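Local coordinates for D-methionine-binding lipoprotein MetQ (PDB 4YAH) that serves as the substrate-binding component of an ATP-driven D-methionine permease, holding methionine in the cleft between its two lobes, at residues P30-V35 / D60-T65; G36-A41 / A206-L211; G107-Y112 / Q248-D253; D129-A134 / Q195-V200; L147-V152 / G217-D222. All blocks are in the same frame, centred on the assembly; numbering follows the deposited sequence.

Contact 1: residues P30-V35 / D60-T65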
# COMPACT_ATOMS: atom_id res chain seq x y z
N PRO A 30 9.51 16.79 -23.94
CA PRO A 30 9.68 15.36 -24.21
C PRO A 30 10.68 14.66 -23.29
O PRO A 30 10.85 13.44 -23.40
CB PRO A 30 10.17 15.34 -25.66
CG PRO A 30 10.77 16.66 -25.90
CD PRO A 30 10.04 17.64 -25.04
N ASN A 31 11.33 15.40 -22.41
CA ASN A 31 12.27 14.80 -21.49
C ASN A 31 11.79 14.91 -20.06
O ASN A 31 12.58 14.79 -19.13
CB ASN A 31 13.64 15.44 -21.61
CG ASN A 31 14.70 14.65 -20.89
OD1 ASN A 31 14.77 13.43 -21.03
ND2 ASN A 31 15.48 15.32 -20.07
N HIS A 32 10.49 15.12 -19.90
CA HIS A 32 9.87 15.35 -18.59
C HIS A 32 8.74 14.36 -18.35
O HIS A 32 7.95 14.11 -19.26
CB HIS A 32 9.34 16.77 -18.52
CG HIS A 32 8.77 17.15 -17.20
ND1 HIS A 32 9.54 17.60 -16.15
CD2 HIS A 32 7.49 17.17 -16.75
CE1 HIS A 32 8.77 17.87 -15.12
NE2 HIS A 32 7.51 17.62 -15.46
N ILE A 33 8.67 13.79 -17.15
CA ILE A 33 7.55 12.93 -16.79
C ILE A 33 7.11 13.24 -15.36
O ILE A 33 7.94 13.46 -14.49
CB ILE A 33 7.93 11.42 -16.93
CG1 ILE A 33 6.73 10.52 -16.65
CG2 ILE A 33 9.10 11.06 -16.04
CD1 ILE A 33 7.01 9.04 -16.91
N LYS A 34 5.80 13.30 -15.14
CA LYS A 34 5.25 13.52 -13.80
C LYS A 34 4.77 12.18 -13.23
O LYS A 34 3.98 11.49 -13.88
CB LYS A 34 4.09 14.52 -13.84
CG LYS A 34 4.47 15.96 -14.23
CD LYS A 34 3.30 16.88 -14.02
CE LYS A 34 3.66 18.32 -14.34
NZ LYS A 34 2.55 19.27 -14.02
N VAL A 35 5.24 11.84 -12.04
CA VAL A 35 4.87 10.58 -11.39
C VAL A 35 4.25 10.84 -10.03
O VAL A 35 4.86 11.49 -9.19
CB VAL A 35 6.06 9.64 -11.22
CG1 VAL A 35 5.60 8.29 -10.69
CG2 VAL A 35 6.80 9.45 -12.55
N ASP A 60 14.13 13.97 -16.74
CA ASP A 60 13.62 14.89 -15.73
C ASP A 60 12.31 14.35 -15.16
O ASP A 60 11.24 14.54 -15.74
CB ASP A 60 13.42 16.28 -16.33
CG ASP A 60 12.98 17.31 -15.30
OD1 ASP A 60 13.08 17.03 -14.08
OD2 ASP A 60 12.55 18.41 -15.71
N VAL A 61 12.41 13.64 -14.04
CA VAL A 61 11.24 13.14 -13.33
C VAL A 61 10.76 14.14 -12.27
O VAL A 61 11.53 14.55 -11.40
CB VAL A 61 11.54 11.80 -12.65
CG1 VAL A 61 10.33 11.31 -11.85
CG2 VAL A 61 11.95 10.77 -13.71
N GLU A 62 9.48 14.51 -12.36
CA GLU A 62 8.83 15.34 -11.36
C GLU A 62 7.93 14.47 -10.50
O GLU A 62 7.04 13.81 -11.03
CB GLU A 62 8.01 16.44 -12.03
CG GLU A 62 7.35 17.35 -11.03
CD GLU A 62 6.54 18.45 -11.69
OE1 GLU A 62 6.70 18.66 -12.91
OE2 GLU A 62 5.73 19.10 -10.99
N LEU A 63 8.15 14.48 -9.18
CA LEU A 63 7.27 13.76 -8.27
C LEU A 63 6.12 14.66 -7.87
O LEU A 63 6.32 15.81 -7.47
CB LEU A 63 8.05 13.28 -7.05
CG LEU A 63 9.24 12.38 -7.37
CD1 LEU A 63 9.99 12.02 -6.10
CD2 LEU A 63 8.81 11.10 -8.13
N VAL A 64 4.90 14.16 -8.05
CA VAL A 64 3.71 14.83 -7.59
C VAL A 64 3.21 14.04 -6.40
O VAL A 64 2.95 12.85 -6.53
CB VAL A 64 2.63 14.88 -8.67
CG1 VAL A 64 1.39 15.60 -8.19
CG2 VAL A 64 3.18 15.58 -9.93
N THR A 65 3.10 14.69 -5.24
CA THR A 65 2.82 13.95 -4.01
C THR A 65 1.35 14.01 -3.63
O THR A 65 0.67 15.01 -3.86
CB THR A 65 3.66 14.46 -2.83
OG1 THR A 65 3.35 15.83 -2.56
CG2 THR A 65 5.14 14.30 -3.11
O HOH W 1 3.27 19.91 -11.77
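D60 opens the 60-65 strand by bonding to N31 and H32 at once: its N donates to N31 O, and its carboxylate OD2 takes H32 ND1 at 3.1 Å. The latter bond lies in the imidazole plane but meets the carboxylate from above, the two planes standing 75° apart. V61 turns to the other face, where its CG2 lies 3.7 Å from I33 CG2 and its CG1 faces V35 CG2. E62 N bonds to I33 O at 2.8 Å. Its side chain, extended with CG opposite its backbone N (chi1 -179°), brings OE1 to 2.9 Å from H32 NE2, a weak, bent bond. K34 lies alongside, CE 3.4 Å from E62 OE1. An alanine at H32 would probably leave D60 OD2 and E62 OE1 without their shared imidazole donor. L63 CD2 comes 4.4 Å from V35 CB. V64 N then reaches V35 O at 2.9 Å, and V64 CG2 nears K34 CB. The axes of segments 32-35 and 60-65 approach to 4.7 Å, running parallel. These strands frame helix 41-57 in a right-handed beta-alpha-beta crossover; V61 packs on A53 of that helix, while V35 and V61 both touch F246 of helix 241-250.

Contact 2: residues G36-A41 / A206-L211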
# COMPACT_ATOMS: atom_id res chain seq x y z
N GLY A 36 3.04 10.32 -9.82
CA GLY A 36 2.36 10.46 -8.54
C GLY A 36 2.80 9.42 -7.54
O GLY A 36 2.83 8.22 -7.84
N VAL A 37 3.13 9.88 -6.33
CA VAL A 37 3.61 9.04 -5.24
C VAL A 37 2.98 9.51 -3.93
O VAL A 37 2.43 10.62 -3.87
CB VAL A 37 5.15 9.06 -5.12
CG1 VAL A 37 5.78 8.61 -6.43
CG2 VAL A 37 5.67 10.44 -4.77
N ILE A 38 3.08 8.69 -2.89
CA ILE A 38 2.50 9.05 -1.60
C ILE A 38 3.57 9.64 -0.66
O ILE A 38 4.69 9.11 -0.58
CB ILE A 38 1.85 7.85 -0.90
CG1 ILE A 38 0.97 7.06 -1.86
CG2 ILE A 38 1.03 8.33 0.31
CD1 ILE A 38 -0.17 7.84 -2.45
N VAL A 39 3.21 10.70 0.06
CA VAL A 39 4.15 11.33 0.98
C VAL A 39 4.59 10.36 2.06
O VAL A 39 3.86 9.45 2.42
CB VAL A 39 3.56 12.59 1.65
CG1 VAL A 39 3.23 13.60 0.63
CG2 VAL A 39 2.32 12.26 2.43
N GLY A 40 5.80 10.56 2.55
CA GLY A 40 6.37 9.70 3.56
C GLY A 40 7.48 8.88 2.95
O GLY A 40 8.14 9.32 2.00
N ALA A 41 7.67 7.68 3.47
CA ALA A 41 8.80 6.88 3.09
C ALA A 41 8.72 6.49 1.62
O ALA A 41 9.75 6.31 0.99
CB ALA A 41 8.88 5.65 3.95
N ALA A 206 1.78 3.85 8.04
CA ALA A 206 2.50 3.49 9.27
C ALA A 206 3.87 4.17 9.32
O ALA A 206 4.32 4.65 10.36
CB ALA A 206 2.66 1.99 9.37
N SER A 207 4.52 4.24 8.17
CA SER A 207 5.86 4.81 8.10
C SER A 207 5.85 6.33 8.36
O SER A 207 6.86 6.90 8.74
CB SER A 207 6.50 4.53 6.74
OG SER A 207 5.88 5.32 5.74
N GLN A 208 4.71 6.98 8.15
CA GLN A 208 4.60 8.42 8.39
C GLN A 208 4.76 8.76 9.87
O GLN A 208 5.21 9.86 10.19
CB GLN A 208 3.26 8.95 7.89
CG GLN A 208 3.11 8.87 6.37
CD GLN A 208 1.79 9.41 5.89
OE1 GLN A 208 0.91 9.71 6.69
NE2 GLN A 208 1.63 9.51 4.58
N ILE A 209 4.40 7.84 10.76
CA ILE A 209 4.62 8.06 12.19
C ILE A 209 5.69 7.11 12.75
O ILE A 209 5.74 6.82 13.95
CB ILE A 209 3.31 7.91 12.98
CG1 ILE A 209 2.66 6.57 12.70
CG2 ILE A 209 2.38 9.05 12.58
CD1 ILE A 209 1.60 6.19 13.74
N GLY A 210 6.58 6.66 11.87
CA GLY A 210 7.80 6.00 12.29
C GLY A 210 7.63 4.55 12.72
O GLY A 210 8.48 4.01 13.44
N LEU A 211 6.55 3.92 12.28
CA LEU A 211 6.29 2.52 12.58
C LEU A 211 6.65 1.65 11.39
O LEU A 211 6.43 2.03 10.24
CB LEU A 211 4.82 2.31 12.94
CG LEU A 211 4.28 3.13 14.10
CD1 LEU A 211 2.80 2.85 14.30
CD2 LEU A 211 5.06 2.83 15.35
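Q208 reaches across to the backbone of V39, and together with S207 and A41, which pack on each other, it accounts for most of the small interface of 170 Å². The Q208 chain is extended beyond CG (chi2 -180°), which carries the amide away from its own 3-10 turn to the end of strand 32-38. There NE2 donates to V39 O at 3.1 Å, with an N-H...O angle of 159°. The oxygen lies close to the plane of the amide, but the donor stands 52° out of the carbonyl plane of V39. The same nitrogen passes 3.6 Å from V39 CG2, and it also bonds to N67 OD1, so one amide group ties two loops together. A leucine at Q208 would probably leave V39 O without this donor and N67 without its mate. Alongside, S207 packs on A41, OG lying 3.5 Å from A41 CB, while the hydroxyl is committed to T204 O. Between these two pairs sits G40, the N-cap residue of helix 41-57; a beta carbon there would come within 3.1 Å of Q208 CG. The helix leading into 206-211 ends in a Schellman motif, L211 N bonding to A206 O and G210 N to S207 O, with G210 at C-prime. The contact spans the two lobes of a periplasmic binding protein, at the rim of the cleft that holds methionine; the I38 side chain is about 7 Å from the bound methionine, an arrangement consistent with a closed, ligand-bound state.

Contact 3: residues G107-Y112 / Q248-D253; sequences GNTFVY and QAYQSD. With MET (methionine), chain B.
T109 lays its methyl on the ring of Y250, and this is the tight part of the contact. CG2 stands 3.8 Å from the ring centroid and 28° off the normal, which defines a CH-pi contact over one face. F110 CE2 adds apolar packing at the rim of the same ring, 3.7 Å from Y250 CE2. Its own ring also meets W271 edge-to-face. Y250 owes this place to a first torsion that sets CG opposite the backbone N (chi1 -156°), sending the ring from the end of helix 241-250 toward strand 103-111. Packing is sparser around the partly exposed N108 and Q251, where one polar bond does most of the work: Q251 NE2 donates to N108 O at 3.0 Å, in the carbonyl plane and on a lone pair. Q251 has just left the helix as the centre of an inverse gamma turn. Deeper in, a water links Y250 OH at 2.9 Å to Y112 OH at 2.7 Å. Y112 belongs to the ligand pocket, and its CD2 lies 3.8 Å from the amino N of the bound methionine. The water link is consistent with a second-shell role for Y250, which touches no ligand atom here but is coupled to a tyrosine that lines the pocket.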
# COMPACT_ATOMS: atom_id res chain seq x y z
N GLY A 107 5.09 -2.14 -14.49
CA GLY A 107 6.21 -2.66 -13.74
C GLY A 107 5.88 -2.83 -12.27
O GLY A 107 5.07 -2.06 -11.74
N ASN A 108 6.50 -3.83 -11.63
CA ASN A 108 6.38 -4.04 -10.19
C ASN A 108 7.38 -3.22 -9.41
O ASN A 108 8.49 -3.00 -9.87
CB ASN A 108 6.61 -5.51 -9.84
CG ASN A 108 5.61 -6.43 -10.45
OD1 ASN A 108 4.51 -6.02 -10.82
ND2 ASN A 108 5.97 -7.70 -10.54
N THR A 109 7.01 -2.84 -8.20
CA THR A 109 7.93 -2.19 -7.29
C THR A 109 8.17 -3.13 -6.11
O THR A 109 8.86 -4.15 -6.28
CB THR A 109 7.41 -0.79 -6.86
OG1 THR A 109 6.14 -0.90 -6.23
CG2 THR A 109 7.28 0.14 -8.10
N PHE A 110 7.58 -2.85 -4.94
CA PHE A 110 7.79 -3.68 -3.76
C PHE A 110 6.51 -4.29 -3.22
O PHE A 110 5.42 -3.73 -3.39
CB PHE A 110 8.47 -2.89 -2.63
CG PHE A 110 9.76 -2.25 -3.04
CD1 PHE A 110 10.94 -2.97 -3.03
CD2 PHE A 110 9.79 -0.92 -3.43
CE1 PHE A 110 12.13 -2.38 -3.42
CE2 PHE A 110 10.98 -0.32 -3.83
CZ PHE A 110 12.15 -1.06 -3.82
N VAL A 111 6.65 -5.44 -2.56
CA VAL A 111 5.60 -5.92 -1.66
C VAL A 111 5.87 -5.28 -0.30
O VAL A 111 7.02 -5.23 0.14
CB VAL A 111 5.60 -7.45 -1.50
CG1 VAL A 111 4.43 -7.90 -0.63
CG2 VAL A 111 5.56 -8.16 -2.85
N TYR A 112 4.82 -4.78 0.35
CA TYR A 112 4.90 -4.14 1.67
C TYR A 112 4.01 -4.93 2.62
O TYR A 112 2.84 -4.60 2.78
CB TYR A 112 4.44 -2.69 1.59
CG TYR A 112 5.31 -1.77 0.78
CD1 TYR A 112 6.57 -1.40 1.24
CD2 TYR A 112 4.85 -1.24 -0.41
CE1 TYR A 112 7.36 -0.53 0.51
CE2 TYR A 112 5.64 -0.35 -1.14
CZ TYR A 112 6.89 -0.01 -0.67
OH TYR A 112 7.68 0.86 -1.37
N GLN A 248 12.73 1.47 -15.33
CA GLN A 248 14.07 0.91 -15.18
C GLN A 248 14.83 1.59 -14.04
O GLN A 248 15.60 0.94 -13.33
CB GLN A 248 14.86 1.03 -16.50
CG GLN A 248 14.47 -0.07 -17.49
CD GLN A 248 14.98 0.14 -18.91
OE1 GLN A 248 16.05 -0.34 -19.28
NE2 GLN A 248 14.18 0.83 -19.73
N ALA A 249 14.57 2.88 -13.83
CA ALA A 249 15.22 3.62 -12.76
C ALA A 249 14.72 3.15 -11.40
O ALA A 249 15.49 2.98 -10.45
CB ALA A 249 14.97 5.11 -12.94
N TYR A 250 13.42 2.94 -11.30
CA TYR A 250 12.82 2.50 -10.04
C TYR A 250 13.28 1.08 -9.69
O TYR A 250 13.57 0.75 -8.53
CB TYR A 250 11.31 2.58 -10.14
CG TYR A 250 10.58 2.73 -8.81
CD1 TYR A 250 9.91 3.90 -8.50
CD2 TYR A 250 10.56 1.71 -7.88
CE1 TYR A 250 9.23 4.05 -7.31
CE2 TYR A 250 9.87 1.86 -6.67
CZ TYR A 250 9.23 3.04 -6.40
OH TYR A 250 8.54 3.22 -5.21
N GLN A 251 13.30 0.22 -10.70
CA GLN A 251 13.71 -1.17 -10.53
C GLN A 251 15.23 -1.30 -10.53
O GLN A 251 15.82 -1.92 -11.42
CB GLN A 251 13.09 -2.03 -11.63
CG GLN A 251 11.58 -1.96 -11.66
CD GLN A 251 10.99 -2.87 -12.73
OE1 GLN A 251 11.65 -3.22 -13.71
NE2 GLN A 251 9.72 -3.25 -12.54
N SER A 252 15.87 -0.69 -9.53
CA SER A 252 17.32 -0.64 -9.45
C SER A 252 17.78 -1.01 -8.06
O SER A 252 17.03 -0.87 -7.10
CB SER A 252 17.84 0.74 -9.84
OG SER A 252 17.38 1.75 -8.94
N ASP A 253 19.02 -1.47 -7.95
CA ASP A 253 19.59 -1.81 -6.65
C ASP A 253 19.60 -0.60 -5.72
O ASP A 253 19.36 -0.73 -4.52
CB ASP A 253 21.01 -2.35 -6.80
CG ASP A 253 21.06 -3.70 -7.49
OD1 ASP A 253 20.04 -4.43 -7.46
OD2 ASP A 253 22.12 -4.04 -8.06
N MET B . 1.49 0.58 -0.46
CA MET B . 0.18 0.00 -0.16
C MET B . 0.35 -1.42 0.32
O MET B . 1.06 -2.18 -0.35
CB MET B . -0.72 0.03 -1.40
CG MET B . -2.17 -0.38 -1.14
SD MET B . -3.21 -0.35 -2.61
CE MET B . -3.42 1.42 -2.82
OXT MET B . -0.23 -1.82 1.35
O HOH W 2 6.82 1.33 -3.91

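Contact 4: residues D129-A134 / Q195-V200; sequences DGSQVA and QIALAV
V133 and L198 lie side by side on one face of a parallel strand pair, V133 CG1 standing 4.0 Å from L198 CD2. The pair sets strand 196-201, central in the mixed sheet of one lobe of this periplasmic binding protein fold, beside 132-136; segments 132-134 and 196-200 run parallel, 23° apart. On the opposite face A134 CB sits 4.0 Å from A199 CB and also meets I196 CG2, under cover of L187 and S190 of helix 187-190. The backbone fixes this register: A134 N bonds to L198 O at 2.8 Å, and V200 N returns to A134 O at the same 2.8 Å. One step earlier the pattern slips, since A197 N, not L198 N, donates to Q132 O at 3.0 Å. L198 N is buried there without a partner in the model. Farther out, S131 packs on A197 CB. Q132, extended from CG anti to its carbonyl carbon (chi1 -68°), passes its amide obliquely by Q195 CB, NE2 3.6 Å away, while its OE1 stands 3.5 Å from I196 CD1. At the polar edge a water donates to G130 O and to Q195 OE1, its oxygen 3.1 Å from OE1.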
# COMPACT_ATOMS: atom_id res chain seq x y z
N ASP A 129 -12.35 -8.24 25.00
CA ASP A 129 -13.62 -8.41 24.33
C ASP A 129 -14.23 -7.05 24.02
O ASP A 129 -14.13 -6.12 24.83
CB ASP A 129 -14.60 -9.21 25.19
CG ASP A 129 -14.37 -10.69 25.16
OD1 ASP A 129 -13.36 -11.17 24.57
OD2 ASP A 129 -15.21 -11.39 25.78
N GLY A 130 -14.86 -6.94 22.85
CA GLY A 130 -15.54 -5.72 22.47
C GLY A 130 -14.62 -4.65 21.92
O GLY A 130 -15.07 -3.54 21.64
N SER A 131 -13.34 -4.97 21.76
CA SER A 131 -12.38 -3.98 21.31
C SER A 131 -12.68 -3.54 19.89
O SER A 131 -13.10 -4.36 19.07
CB SER A 131 -10.96 -4.53 21.38
OG SER A 131 -10.47 -4.54 22.70
N GLN A 132 -12.47 -2.26 19.61
CA GLN A 132 -12.53 -1.79 18.23
C GLN A 132 -11.19 -2.04 17.54
O GLN A 132 -10.12 -1.76 18.10
CB GLN A 132 -12.90 -0.32 18.17
CG GLN A 132 -14.33 -0.04 18.62
CD GLN A 132 -14.67 1.43 18.56
OE1 GLN A 132 -14.06 2.18 17.81
NE2 GLN A 132 -15.63 1.84 19.38
N VAL A 133 -11.28 -2.56 16.32
CA VAL A 133 -10.11 -2.86 15.52
C VAL A 133 -10.27 -2.09 14.22
O VAL A 133 -11.23 -2.31 13.50
CB VAL A 133 -9.97 -4.37 15.24
CG1 VAL A 133 -8.79 -4.64 14.32
CG2 VAL A 133 -9.84 -5.12 16.56
N ALA A 134 -9.33 -1.19 13.93
CA ALA A 134 -9.43 -0.34 12.75
C ALA A 134 -8.76 -1.01 11.55
O ALA A 134 -7.68 -1.60 11.69
CB ALA A 134 -8.82 1.03 13.01
N GLN A 195 -10.96 4.29 21.95
CA GLN A 195 -11.52 2.94 21.84
C GLN A 195 -10.80 2.01 20.85
O GLN A 195 -11.10 0.82 20.80
CB GLN A 195 -13.00 3.04 21.47
CG GLN A 195 -13.86 3.73 22.53
CD GLN A 195 -13.77 3.08 23.91
OE1 GLN A 195 -13.61 1.87 24.04
NE2 GLN A 195 -13.85 3.91 24.95
N ILE A 196 -9.83 2.53 20.09
CA ILE A 196 -9.15 1.70 19.09
C ILE A 196 -7.97 0.94 19.70
O ILE A 196 -6.94 1.52 20.04
CB ILE A 196 -8.66 2.55 17.89
CG1 ILE A 196 -9.85 3.26 17.23
CG2 ILE A 196 -7.88 1.71 16.91
CD1 ILE A 196 -10.82 2.38 16.54
N ALA A 197 -8.15 -0.37 19.84
CA ALA A 197 -7.17 -1.22 20.50
C ALA A 197 -6.12 -1.79 19.57
O ALA A 197 -5.05 -2.23 20.01
CB ALA A 197 -7.90 -2.37 21.20
N LEU A 198 -6.42 -1.75 18.28
CA LEU A 198 -5.64 -2.44 17.27
C LEU A 198 -5.99 -1.83 15.93
O LEU A 198 -7.15 -1.51 15.68
CB LEU A 198 -5.95 -3.94 17.31
CG LEU A 198 -5.22 -4.89 16.37
CD1 LEU A 198 -3.74 -4.95 16.70
CD2 LEU A 198 -5.86 -6.28 16.49
N ALA A 199 -4.98 -1.63 15.08
CA ALA A 199 -5.21 -1.14 13.72
C ALA A 199 -4.33 -1.87 12.71
O ALA A 199 -3.13 -2.03 12.93
CB ALA A 199 -4.93 0.36 13.64
N VAL A 200 -4.92 -2.28 11.60
CA VAL A 200 -4.16 -2.83 10.48
C VAL A 200 -3.90 -1.66 9.53
O VAL A 200 -4.83 -1.06 9.02
CB VAL A 200 -4.91 -3.96 9.77
CG1 VAL A 200 -4.10 -4.48 8.61
CG2 VAL A 200 -5.18 -5.09 10.74
O HOH W 3 -14.67 -0.45 22.21

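Contact 5: residues L147-V152 / G217-D222; sequences LLLQKV and GIFVED
F219 fills a hollow at the C-terminal end of helix 139-151, lined by L148, L149 and, just beyond the helix, V152. This is helix-on-sheet packing within one lobe of the periplasmic binding protein fold, the sheet being represented by the short, weakly bonded edge strand 219-220. The ring is the main bump, and 90 Å² of the residue is buried by the helix segment. Its CG lies between the backbone N and the carbonyl carbon (chi1 50°), a choice that turns the ring toward the helix and against the three aliphatic side chains. Each wall is different. V152 CG2 stands 4.3 Å above the ring plane over its centre, while the sister methyl CG1 presses on F219 CB at 3.7 Å, so the valine lies along one face, from the ring centre to the base. L148 comes in at the edge: CD2 lies in the ring plane, 3.7 Å from F219 CE2. L149 closes the end, CD2 touching CZ at 3.9 Å. The return fit is made by L148 CD1, which drops against the backbone past the ring, 3.8 Å from E221 N. From the strand side L198 also touches F219, so the ring is held between helix and sheet. E221 turns its carboxylate elsewhere, to a salt bridge with R144, a residue of the methionine pocket, and to I114 N. At the exposed end K151 runs past V220 O, its chain bent only at the last torsion (chi4 72°), and the contact ends in a salt bridge: K151 NZ lies 2.9 Å from D222 OD2, approaching the oxygen from above the carboxylate plane.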
# COMPACT_ATOMS: atom_id res chain seq x y z
N LEU A 147 -8.40 -10.95 6.05
CA LEU A 147 -7.66 -12.19 5.88
C LEU A 147 -6.52 -12.29 6.89
O LEU A 147 -6.23 -13.37 7.39
CB LEU A 147 -7.13 -12.30 4.45
CG LEU A 147 -8.25 -12.55 3.44
CD1 LEU A 147 -7.71 -12.31 2.03
CD2 LEU A 147 -8.84 -13.94 3.59
N LEU A 148 -5.90 -11.15 7.22
CA LEU A 148 -4.81 -11.15 8.20
C LEU A 148 -5.36 -11.44 9.60
O LEU A 148 -4.75 -12.22 10.36
CB LEU A 148 -4.06 -9.81 8.16
CG LEU A 148 -2.88 -9.67 9.13
CD1 LEU A 148 -1.90 -10.82 9.01
CD2 LEU A 148 -2.15 -8.36 8.90
N LEU A 149 -6.50 -10.85 9.94
CA LEU A 149 -7.14 -11.08 11.23
C LEU A 149 -7.55 -12.55 11.36
O LEU A 149 -7.55 -13.11 12.46
CB LEU A 149 -8.34 -10.17 11.40
CG LEU A 149 -7.98 -8.69 11.51
CD1 LEU A 149 -9.23 -7.82 11.56
CD2 LEU A 149 -7.09 -8.38 12.70
N GLN A 150 -7.91 -13.16 10.23
CA GLN A 150 -8.25 -14.59 10.23
C GLN A 150 -6.98 -15.43 10.42
O GLN A 150 -6.97 -16.40 11.18
CB GLN A 150 -8.97 -14.98 8.93
CG GLN A 150 -9.23 -16.49 8.81
CD GLN A 150 -10.04 -16.84 7.57
OE1 GLN A 150 -11.18 -17.27 7.67
NE2 GLN A 150 -9.45 -16.66 6.40
N LYS A 151 -5.92 -15.05 9.72
CA LYS A 151 -4.65 -15.75 9.81
C LYS A 151 -4.14 -15.83 11.25
O LYS A 151 -3.60 -16.87 11.65
CB LYS A 151 -3.61 -15.06 8.92
CG LYS A 151 -2.20 -15.60 9.01
CD LYS A 151 -1.27 -14.71 8.19
CE LYS A 151 0.19 -14.87 8.58
NZ LYS A 151 0.74 -16.17 8.12
N VAL A 152 -4.30 -14.76 12.01
CA VAL A 152 -3.81 -14.75 13.39
C VAL A 152 -4.87 -15.28 14.36
O VAL A 152 -4.67 -15.25 15.57
CB VAL A 152 -3.34 -13.33 13.80
CG1 VAL A 152 -2.26 -12.87 12.84
CG2 VAL A 152 -4.49 -12.32 13.83
N GLY A 217 5.15 -4.07 14.68
CA GLY A 217 4.02 -4.93 14.37
C GLY A 217 3.76 -5.98 15.43
O GLY A 217 4.68 -6.64 15.90
N ILE A 218 2.50 -6.10 15.83
CA ILE A 218 2.08 -7.20 16.70
C ILE A 218 1.93 -8.49 15.89
O ILE A 218 2.13 -9.59 16.41
CB ILE A 218 0.78 -6.87 17.37
CG1 ILE A 218 0.95 -5.62 18.25
CG2 ILE A 218 0.30 -8.04 18.23
CD1 ILE A 218 -0.33 -5.14 18.84
N PHE A 219 1.54 -8.35 14.63
CA PHE A 219 1.50 -9.47 13.71
C PHE A 219 1.65 -8.87 12.33
O PHE A 219 1.37 -7.69 12.14
CB PHE A 219 0.20 -10.27 13.82
CG PHE A 219 -1.05 -9.44 13.79
CD1 PHE A 219 -1.70 -9.09 14.96
CD2 PHE A 219 -1.57 -9.01 12.58
CE1 PHE A 219 -2.86 -8.33 14.92
CE2 PHE A 219 -2.72 -8.25 12.54
CZ PHE A 219 -3.37 -7.92 13.71
N VAL A 220 2.12 -9.69 11.40
CA VAL A 220 2.49 -9.24 10.06
C VAL A 220 2.10 -10.30 9.05
O VAL A 220 2.24 -11.50 9.28
CB VAL A 220 4.01 -8.97 9.96
CG1 VAL A 220 4.33 -8.27 8.62
CG2 VAL A 220 4.48 -8.14 11.12
N GLU A 221 1.56 -9.82 7.94
CA GLU A 221 1.28 -10.61 6.75
C GLU A 221 2.53 -11.33 6.23
O GLU A 221 3.63 -10.79 6.36
CB GLU A 221 0.72 -9.65 5.72
CG GLU A 221 0.12 -10.22 4.47
CD GLU A 221 -0.35 -9.09 3.55
OE1 GLU A 221 0.51 -8.25 3.18
OE2 GLU A 221 -1.57 -9.01 3.26
N ASP A 222 2.36 -12.52 5.64
CA ASP A 222 3.47 -13.22 4.96
C ASP A 222 4.03 -12.40 3.81
O ASP A 222 3.29 -11.71 3.14
CB ASP A 222 3.03 -14.58 4.40
CG ASP A 222 2.64 -15.58 5.47
OD1 ASP A 222 1.85 -16.50 5.14
OD2 ASP A 222 3.12 -15.45 6.62

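Overall arrangement
The five contacts divide between two lobes with methionine between them. Contacts 1 and 3 belong to the lobe with the six-stranded sheet, centres about 17 Å apart; contacts 4 and 5 belong to the five-stranded lobe, about 14 Å apart and touching through L198 and F219. Contact 2 joins the lobes: its 36-41 segment prolongs the strand used by contact 1, while 206-211 comes from the other side. Contacts 1 and 4 lie about 40 Å apart, centre to centre. Along the chain, contact 1 closes before contacts 3, 4 and 5 open, and 248-253 returns to the first lobe last. The six-stranded lobe is thus made of two chain pieces, and the five-stranded lobe is a single run inserted between them.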